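Local atomic coordinates of 11R-lipoxygenase (Gersemia fruticosa, PDB entry 3VF1), a protein that probably catalyses, as a calcium-dependent lipoxygenase with a non-heme iron, the insertion of molecular oxygen into polyunsaturated fatty acids. Residues K477-Q481 against R482-G486; R466-F470 against D471-L475. All coordinates share one frame; numbering follows the deposited sequence.

Interaction 1 (K477-Q481 against R482-G486). With GLC (alpha-D-glucopyranose), chain C.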
ATOM      1  N   LYS A 477       6.817  -3.860  18.055  1.00 35.13           N
ATOM      2  CA  LYS A 477       8.207  -4.041  18.459  1.00 39.31           C
ATOM      3  C   LYS A 477       9.151  -3.081  17.737  1.00 36.27           C
ATOM      4  O   LYS A 477      10.212  -2.740  18.257  1.00 36.56           O
ATOM      5  CB  LYS A 477       8.641  -5.492  18.234  1.00 38.55           C
ATOM      6  CG  LYS A 477       7.974  -6.473  19.188  1.00 51.25           C
ATOM      7  CD  LYS A 477       8.344  -7.914  18.878  1.00 64.59           C
ATOM      8  CE  LYS A 477       7.512  -8.876  19.707  1.00 69.25           C
ATOM      9  NZ  LYS A 477       7.633 -10.281  19.232  1.00 76.53           N
ATOM     10  N   ASP A 478       8.767  -2.644  16.542  1.00 33.36           N
ATOM     11  CA  ASP A 478       9.588  -1.700  15.792  1.00 35.52           C
ATOM     12  C   ASP A 478       9.567  -0.334  16.466  1.00 33.77           C
ATOM     13  O   ASP A 478      10.615   0.243  16.751  1.00 32.19           O
ATOM     14  CB  ASP A 478       9.102  -1.581  14.348  1.00 31.38           C
ATOM     15  CG  ASP A 478       9.992  -0.681  13.511  1.00 39.56           C
ATOM     16  OD1 ASP A 478      11.121  -1.103  13.178  1.00 45.37           O
ATOM     17  OD2 ASP A 478       9.563   0.445  13.181  1.00 44.05           O
ATOM     18  N   LEU A 479       8.370   0.182  16.717  1.00 32.93           N
ATOM     19  CA  LEU A 479       8.219   1.457  17.403  1.00 31.97           C
ATOM     20  C   LEU A 479       8.903   1.413  18.763  1.00 33.30           C
ATOM     21  O   LEU A 479       9.444   2.413  19.232  1.00 33.11           O
ATOM     22  CB  LEU A 479       6.740   1.792  17.586  1.00 30.61           C
ATOM     23  CG  LEU A 479       5.941   2.066  16.310  1.00 29.63           C
ATOM     24  CD1 LEU A 479       4.466   2.213  16.631  1.00 29.79           C
ATOM     25  CD2 LEU A 479       6.462   3.310  15.614  1.00 27.16           C
ATOM     26  N   ARG A 480       8.878   0.245  19.393  1.00 37.03           N
ATOM     27  CA  ARG A 480       9.409   0.093  20.742  1.00 36.91           C
ATOM     28  C   ARG A 480      10.935   0.096  20.767  1.00 35.03           C
ATOM     29  O   ARG A 480      11.541   0.717  21.641  1.00 33.20           O
ATOM     30  CB  ARG A 480       8.879  -1.193  21.373  1.00 40.93           C
ATOM     31  CG  ARG A 480       9.328  -1.413  22.807  1.00 46.10           C
ATOM     32  CD  ARG A 480       8.733  -2.688  23.367  1.00 53.76           C
ATOM     33  NE  ARG A 480       7.278  -2.601  23.475  1.00 59.56           N
ATOM     34  CZ  ARG A 480       6.462  -3.650  23.543  1.00 64.38           C
ATOM     35  NH1 ARG A 480       6.948  -4.886  23.506  1.00 63.03           N
ATOM     36  NH2 ARG A 480       5.153  -3.464  23.640  1.00 56.34           N
ATOM     37  N   GLN A 481      11.555  -0.592  19.814  1.00 33.80           N
ATOM     38  CA  GLN A 481      13.011  -0.657  19.763  1.00 37.62           C
ATOM     39  C   GLN A 481      13.590   0.669  19.271  1.00 38.89           C
ATOM     40  O   GLN A 481      14.763   0.965  19.494  1.00 39.56           O
ATOM     41  CB  GLN A 481      13.477  -1.822  18.881  1.00 36.38           C
ATOM     42  CG  GLN A 481      13.284  -1.614  17.385  1.00 46.01           C
ATOM     43  CD  GLN A 481      14.566  -1.217  16.671  1.00 55.11           C
ATOM     44  OE1 GLN A 481      15.644  -1.195  17.267  1.00 55.77           O
ATOM     45  NE2 GLN A 481      14.453  -0.908  15.383  1.00 53.79           N
ATOM     46  N   ARG A 482      12.758   1.467  18.607  1.00 37.76           N
ATOM     47  CA  ARG A 482      13.159   2.806  18.183  1.00 32.99           C
ATOM     48  C   ARG A 482      12.976   3.823  19.308  1.00 31.22           C
ATOM     49  O   ARG A 482      13.459   4.949  19.218  1.00 31.88           O
ATOM     50  CB  ARG A 482      12.362   3.246  16.954  1.00 30.49           C
ATOM     51  CG  ARG A 482      12.801   2.590  15.657  1.00 31.32           C
ATOM     52  CD  ARG A 482      12.425   3.448  14.465  1.00 33.84           C
ATOM     53  NE  ARG A 482      10.996   3.392  14.169  1.00 32.87           N
ATOM     54  CZ  ARG A 482      10.284   4.398  13.665  1.00 32.72           C
ATOM     55  NH1 ARG A 482      10.852   5.566  13.399  1.00 32.53           N
ATOM     56  NH2 ARG A 482       8.990   4.236  13.431  1.00 39.71           N
ATOM     57  N   GLY A 483      12.278   3.422  20.365  1.00 30.71           N
ATOM     58  CA  GLY A 483      12.082   4.279  21.522  1.00 29.39           C
ATOM     59  C   GLY A 483      11.201   5.481  21.237  1.00 27.63           C
ATOM     60  O   GLY A 483      11.336   6.518  21.883  1.00 25.84           O
ATOM     61  N   VAL A 484      10.288   5.340  20.279  1.00 26.94           N
ATOM     62  CA  VAL A 484       9.427   6.448  19.874  1.00 26.55           C
ATOM     63  C   VAL A 484       7.952   6.193  20.179  1.00 30.45           C
ATOM     64  O   VAL A 484       7.101   7.036  19.895  1.00 31.27           O
ATOM     65  CB  VAL A 484       9.558   6.742  18.367  1.00 26.92           C
ATOM     66  CG1 VAL A 484      10.978   7.162  18.027  1.00 25.46           C
ATOM     67  CG2 VAL A 484       9.137   5.530  17.546  1.00 24.83           C
ATOM     68  N   ASP A 485       7.646   5.038  20.760  1.00 30.02           N
ATOM     69  CA  ASP A 485       6.256   4.660  20.993  1.00 30.10           C
ATOM     70  C   ASP A 485       5.633   5.409  22.173  1.00 33.40           C
ATOM     71  O   ASP A 485       4.427   5.316  22.401  1.00 35.28           O
ATOM     72  CB  ASP A 485       6.139   3.147  21.206  1.00 36.23           C
ATOM     73  CG  ASP A 485       6.878   2.668  22.441  1.00 45.21           C
ATOM     74  OD1 ASP A 485       7.757   3.406  22.940  1.00 45.76           O
ATOM     75  OD2 ASP A 485       6.586   1.547  22.910  1.00 51.41           O
ATOM     76  N   GLY A 486       6.449   6.151  22.916  1.00 34.47           N
ATOM     77  CA  GLY A 486       5.964   6.898  24.064  1.00 36.66           C
ATOM     78  C   GLY A 486       5.695   8.367  23.786  1.00 32.42           C
ATOM     79  O   GLY A 486       5.185   9.080  24.651  1.00 30.78           O
TER
HETATM   80  C1  GLC C   1       2.433   3.533  24.305  1.00 49.10           C
HETATM   81  C2  GLC C   1       3.027   2.142  24.496  1.00 55.63           C
HETATM   82  C3  GLC C   1       2.849   1.675  25.933  1.00 58.48           C
HETATM   83  C4  GLC C   1       3.406   2.725  26.884  1.00 55.06           C
HETATM   84  C5  GLC C   1       2.808   4.095  26.584  1.00 56.78           C
HETATM   85  C6  GLC C   1       3.450   5.150  27.480  1.00 55.49           C
HETATM   86  O2  GLC C   1       2.402   1.230  23.620  1.00 56.33           O
HETATM   87  O3  GLC C   1       3.512   0.446  26.130  1.00 52.39           O
HETATM   88  O4  GLC C   1       3.117   2.364  28.215  1.00 56.36           O
HETATM   89  O5  GLC C   1       3.014   4.436  25.228  1.00 47.85           O
HETATM   90  O6  GLC C   1       2.588   6.257  27.633  1.00 60.65           O

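Interaction 2 (R466-F470 against D471-L475)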
ATOM      1  N   ARG A 466      18.256  -5.823   0.695  1.00 30.52           N
ATOM      2  CA  ARG A 466      19.346  -6.709   1.093  1.00 32.93           C
ATOM      3  C   ARG A 466      19.415  -6.911   2.605  1.00 36.28           C
ATOM      4  O   ARG A 466      19.902  -7.939   3.071  1.00 39.94           O
ATOM      5  CB  ARG A 466      20.689  -6.175   0.590  1.00 35.73           C
ATOM      6  CG  ARG A 466      20.972  -6.485  -0.870  1.00 40.22           C
ATOM      7  CD  ARG A 466      22.446  -6.317  -1.201  1.00 42.21           C
ATOM      8  NE  ARG A 466      22.882  -4.923  -1.155  1.00 41.64           N
ATOM      9  CZ  ARG A 466      22.764  -4.065  -2.165  1.00 43.95           C
ATOM     10  NH1 ARG A 466      22.211  -4.443  -3.312  1.00 43.48           N
ATOM     11  NH2 ARG A 466      23.196  -2.818  -2.028  1.00 37.65           N
ATOM     12  N   SER A 467      18.929  -5.935   3.367  1.00 31.98           N
ATOM     13  CA  SER A 467      19.032  -5.983   4.822  1.00 33.37           C
ATOM     14  C   SER A 467      17.683  -6.117   5.527  1.00 34.38           C
ATOM     15  O   SER A 467      17.631  -6.238   6.751  1.00 33.39           O
ATOM     16  CB  SER A 467      19.740  -4.726   5.336  1.00 33.80           C
ATOM     17  OG  SER A 467      21.085  -4.674   4.892  1.00 39.16           O
ATOM     18  N   VAL A 468      16.595  -6.099   4.766  1.00 29.12           N
ATOM     19  CA  VAL A 468      15.267  -6.100   5.370  1.00 32.16           C
ATOM     20  C   VAL A 468      14.852  -7.485   5.853  1.00 32.29           C
ATOM     21  O   VAL A 468      15.166  -8.496   5.225  1.00 30.78           O
ATOM     22  CB  VAL A 468      14.191  -5.579   4.391  1.00 31.31           C
ATOM     23  CG1 VAL A 468      13.865  -6.628   3.332  1.00 30.01           C
ATOM     24  CG2 VAL A 468      12.934  -5.191   5.149  1.00 29.83           C
ATOM     25  N   THR A 469      14.159  -7.519   6.986  1.00 32.52           N
ATOM     26  CA  THR A 469      13.499  -8.730   7.454  1.00 35.91           C
ATOM     27  C   THR A 469      12.094  -8.355   7.909  1.00 34.41           C
ATOM     28  O   THR A 469      11.764  -7.176   8.009  1.00 35.14           O
ATOM     29  CB  THR A 469      14.251  -9.394   8.624  1.00 36.27           C
ATOM     30  OG1 THR A 469      13.922  -8.731   9.851  1.00 39.61           O
ATOM     31  CG2 THR A 469      15.756  -9.345   8.401  1.00 36.15           C
ATOM     32  N   PHE A 470      11.270  -9.357   8.188  1.00 34.82           N
ATOM     33  CA  PHE A 470       9.890  -9.104   8.589  1.00 33.35           C
ATOM     34  C   PHE A 470       9.772  -8.643  10.041  1.00 34.89           C
ATOM     35  O   PHE A 470       8.684  -8.285  10.495  1.00 33.89           O
ATOM     36  CB  PHE A 470       9.023 -10.342   8.347  1.00 37.47           C
ATOM     37  CG  PHE A 470       8.311 -10.327   7.025  1.00 37.62           C
ATOM     38  CD1 PHE A 470       8.956 -10.731   5.868  1.00 37.00           C
ATOM     39  CD2 PHE A 470       6.998  -9.897   6.941  1.00 36.59           C
ATOM     40  CE1 PHE A 470       8.301 -10.710   4.647  1.00 36.27           C
ATOM     41  CE2 PHE A 470       6.338  -9.874   5.725  1.00 40.41           C
ATOM     42  CZ  PHE A 470       6.991 -10.282   4.577  1.00 37.72           C
ATOM     43  N   ASP A 471      10.884  -8.644  10.769  1.00 35.37           N
ATOM     44  CA  ASP A 471      10.892  -8.093  12.121  1.00 38.39           C
ATOM     45  C   ASP A 471      10.561  -6.605  12.081  1.00 36.84           C
ATOM     46  O   ASP A 471       9.958  -6.066  13.012  1.00 33.51           O
ATOM     47  CB  ASP A 471      12.251  -8.302  12.792  1.00 40.82           C
ATOM     48  CG  ASP A 471      12.516  -9.755  13.136  1.00 49.85           C
ATOM     49  OD1 ASP A 471      11.566 -10.566  13.088  1.00 45.35           O
ATOM     50  OD2 ASP A 471      13.676 -10.082  13.465  1.00 57.75           O
ATOM     51  N   SER A 472      10.956  -5.945  10.996  1.00 35.25           N
ATOM     52  CA  SER A 472      10.706  -4.518  10.838  1.00 35.58           C
ATOM     53  C   SER A 472       9.244  -4.241  10.493  1.00 32.43           C
ATOM     54  O   SER A 472       8.835  -3.084  10.388  1.00 33.53           O
ATOM     55  CB  SER A 472      11.622  -3.928   9.761  1.00 34.46           C
ATOM     56  OG  SER A 472      11.326  -4.459   8.480  1.00 32.22           O
ATOM     57  N   TYR A 473       8.463  -5.302  10.316  1.00 29.97           N
ATOM     58  CA  TYR A 473       7.040  -5.163  10.025  1.00 30.76           C
ATOM     59  C   TYR A 473       6.182  -5.385  11.265  1.00 29.12           C
ATOM     60  O   TYR A 473       4.984  -5.112  11.252  1.00 31.68           O
ATOM     61  CB  TYR A 473       6.625  -6.121   8.910  1.00 29.35           C
ATOM     62  CG  TYR A 473       6.948  -5.596   7.534  1.00 27.81           C
ATOM     63  CD1 TYR A 473       8.210  -5.769   6.982  1.00 30.53           C
ATOM     64  CD2 TYR A 473       5.994  -4.917   6.790  1.00 26.69           C
ATOM     65  CE1 TYR A 473       8.509  -5.282   5.725  1.00 31.75           C
ATOM     66  CE2 TYR A 473       6.284  -4.428   5.534  1.00 25.91           C
ATOM     67  CZ  TYR A 473       7.540  -4.615   5.008  1.00 26.13           C
ATOM     68  OH  TYR A 473       7.825  -4.128   3.757  1.00 25.16           O
ATOM     69  N   ASP A 474       6.795  -5.880  12.334  1.00 29.02           N
ATOM     70  CA  ASP A 474       6.111  -5.969  13.616  1.00 32.71           C
ATOM     71  C   ASP A 474       6.027  -4.568  14.203  1.00 32.32           C
ATOM     72  O   ASP A 474       6.949  -4.105  14.872  1.00 31.85           O
ATOM     73  CB  ASP A 474       6.852  -6.908  14.569  1.00 35.07           C
ATOM     74  CG  ASP A 474       6.079  -7.168  15.850  1.00 37.51           C
ATOM     75  OD1 ASP A 474       5.302  -6.285  16.270  1.00 35.67           O
ATOM     76  OD2 ASP A 474       6.247  -8.257  16.435  1.00 46.41           O
ATOM     77  N   LEU A 475       4.914  -3.895  13.936  1.00 29.59           N
ATOM     78  CA  LEU A 475       4.739  -2.498  14.317  1.00 30.10           C
ATOM     79  C   LEU A 475       5.089  -2.257  15.780  1.00 32.11           C
ATOM     80  O   LEU A 475       5.907  -1.396  16.100  1.00 32.75           O
ATOM     81  CB  LEU A 475       3.295  -2.069  14.062  1.00 27.21           C
ATOM     82  CG  LEU A 475       2.997  -0.581  14.233  1.00 30.24           C
ATOM     83  CD1 LEU A 475       3.700   0.230  13.156  1.00 31.01           C
ATOM     84  CD2 LEU A 475       1.497  -0.336  14.204  1.00 30.01           C
TER

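Interaction 1 (K477-Q481 against R482-G486)
The backbone N of Arg-482 donates to Asp-478 O at 3.1 Å, an ordinary helical bond from the fourth residue on. The next two N-H groups close the C-terminal end of helix 475-481. Val-484 N binds Leu-479 O at 3.2 Å, with an N-H...O angle of 163°. Gly-483 N binds Arg-480 O from above the carbonyl plane, not on a lone pair. Gly-483 has a positive phi. With these two bonds, from Val-484 and Gly-483 back into the last turn, it makes a Schellman motif. The chain then leaves toward helix 491-514.

The side chain of Arg-482 folds back over the same turn. Asp-478 has CG anti to its own N (chi1 -176°), which turns the carboxylate to the side where Arg-482 lies. There OD2 forms a salt bridge with Arg-482 NE at 3.4 Å, a weak hydrogen bond with the two flat groups 36° apart. The other end of the guanidinium is tied elsewhere: NH2 bonds Pro-267 O and NH1 bonds Ile-270 O weakly. The charge of this buried arginine is probably balanced by Asp-478 and eased by these two carbonyls. Leu-479 CD2 touches Arg-482 NH2 obliquely at 3.5 Å. Val-484 CG2 covers one face of the guanidinium, 4.2 Å above its centre, and also meets Leu-479 CD2 at 4.0 Å.

On the more exposed side, Asp-485 points toward the helix. Its CB packs on Leu-479 CB, and its OD2 lies beside CA and CB of Arg-480. The Arg-480 guanidinium has this oxygen near its plane, but Arg-480 NE stays 4.2 Å from Asp-485 OD2, beyond a salt bridge. Asp-485 and Gly-486 line the glycan pocket, where Asp-485 O comes within 3.3 Å of the glucose O5.

Interaction 2 (R466-F470 against D471-L475)
Ser-472 OG donates to Thr-469 O at 2.8 Å, nearly straight in line with the carbonyl (C=O...OG angle 172°). The backbone N of Ser-472 adds a weak bond to the same oxygen. Ser-472 OG is also hydrogen-bonded to Arg-395 NH2. Thr-469 OG1 takes the N-H of Asp-471 at 3.2 Å. A chi1 of 81° puts OG1 between its own N and carbonyl carbon, on the side facing that N-H. An alanine in place of Thr-469 would lack OG1 and is likely to leave the Asp-471 N-H without this acceptor.

This bond to the N-H two residues on is an ST turn, and it opens the 3-10 segment. There the bonds run to the third residue on: Ser-472 N to Thr-469 O, then Tyr-473 N to Phe-470 O. Asp-474 follows as the N-cap of helix 475-481.

The aromatic side is enclosed. The rings of Phe-470 and Tyr-473 meet obliquely, centroids 5.2 Å apart and planes at 33°. Tyr-539, Phe-563 and helices 369-410 and 557-579 pack round them. Thr-469 O lies in plane at the Tyr-473 ring edge, next to CD1, and Val-468 CG2 is 4.5 Å from Tyr-473 CE1. Arg-395 gives Tyr-473 a cation-pi contact, and its backbone O accepts the Tyr-473 OH.

The solvent side is less covered. Asp-471 is exposed and touches Thr-469 OG1 mainly through its CB, at 3.4 Å. Both side chains also touch Lys-549.

Overall arrangement
The two contacts sit at opposite ends of helix 475-481. Interaction 2 forms the turn leading into it, and interaction 1 the turn leaving it. They touch where Asp-478 CG packs on Ser-472 O. Both are partly buried. Interaction 2 lies nearer the chain centre and sets aromatic rings against helices 369-410 and 557-579, with the side chain of Tyr-473 about 13 Å from the iron. Interaction 1 lies further out and relies on a buried arginine, a carboxylate and backbone capping, with its far end at the bound sugar. Side-chain hydroxyls bind backbone in 466-475; charged groups do more in 477-486.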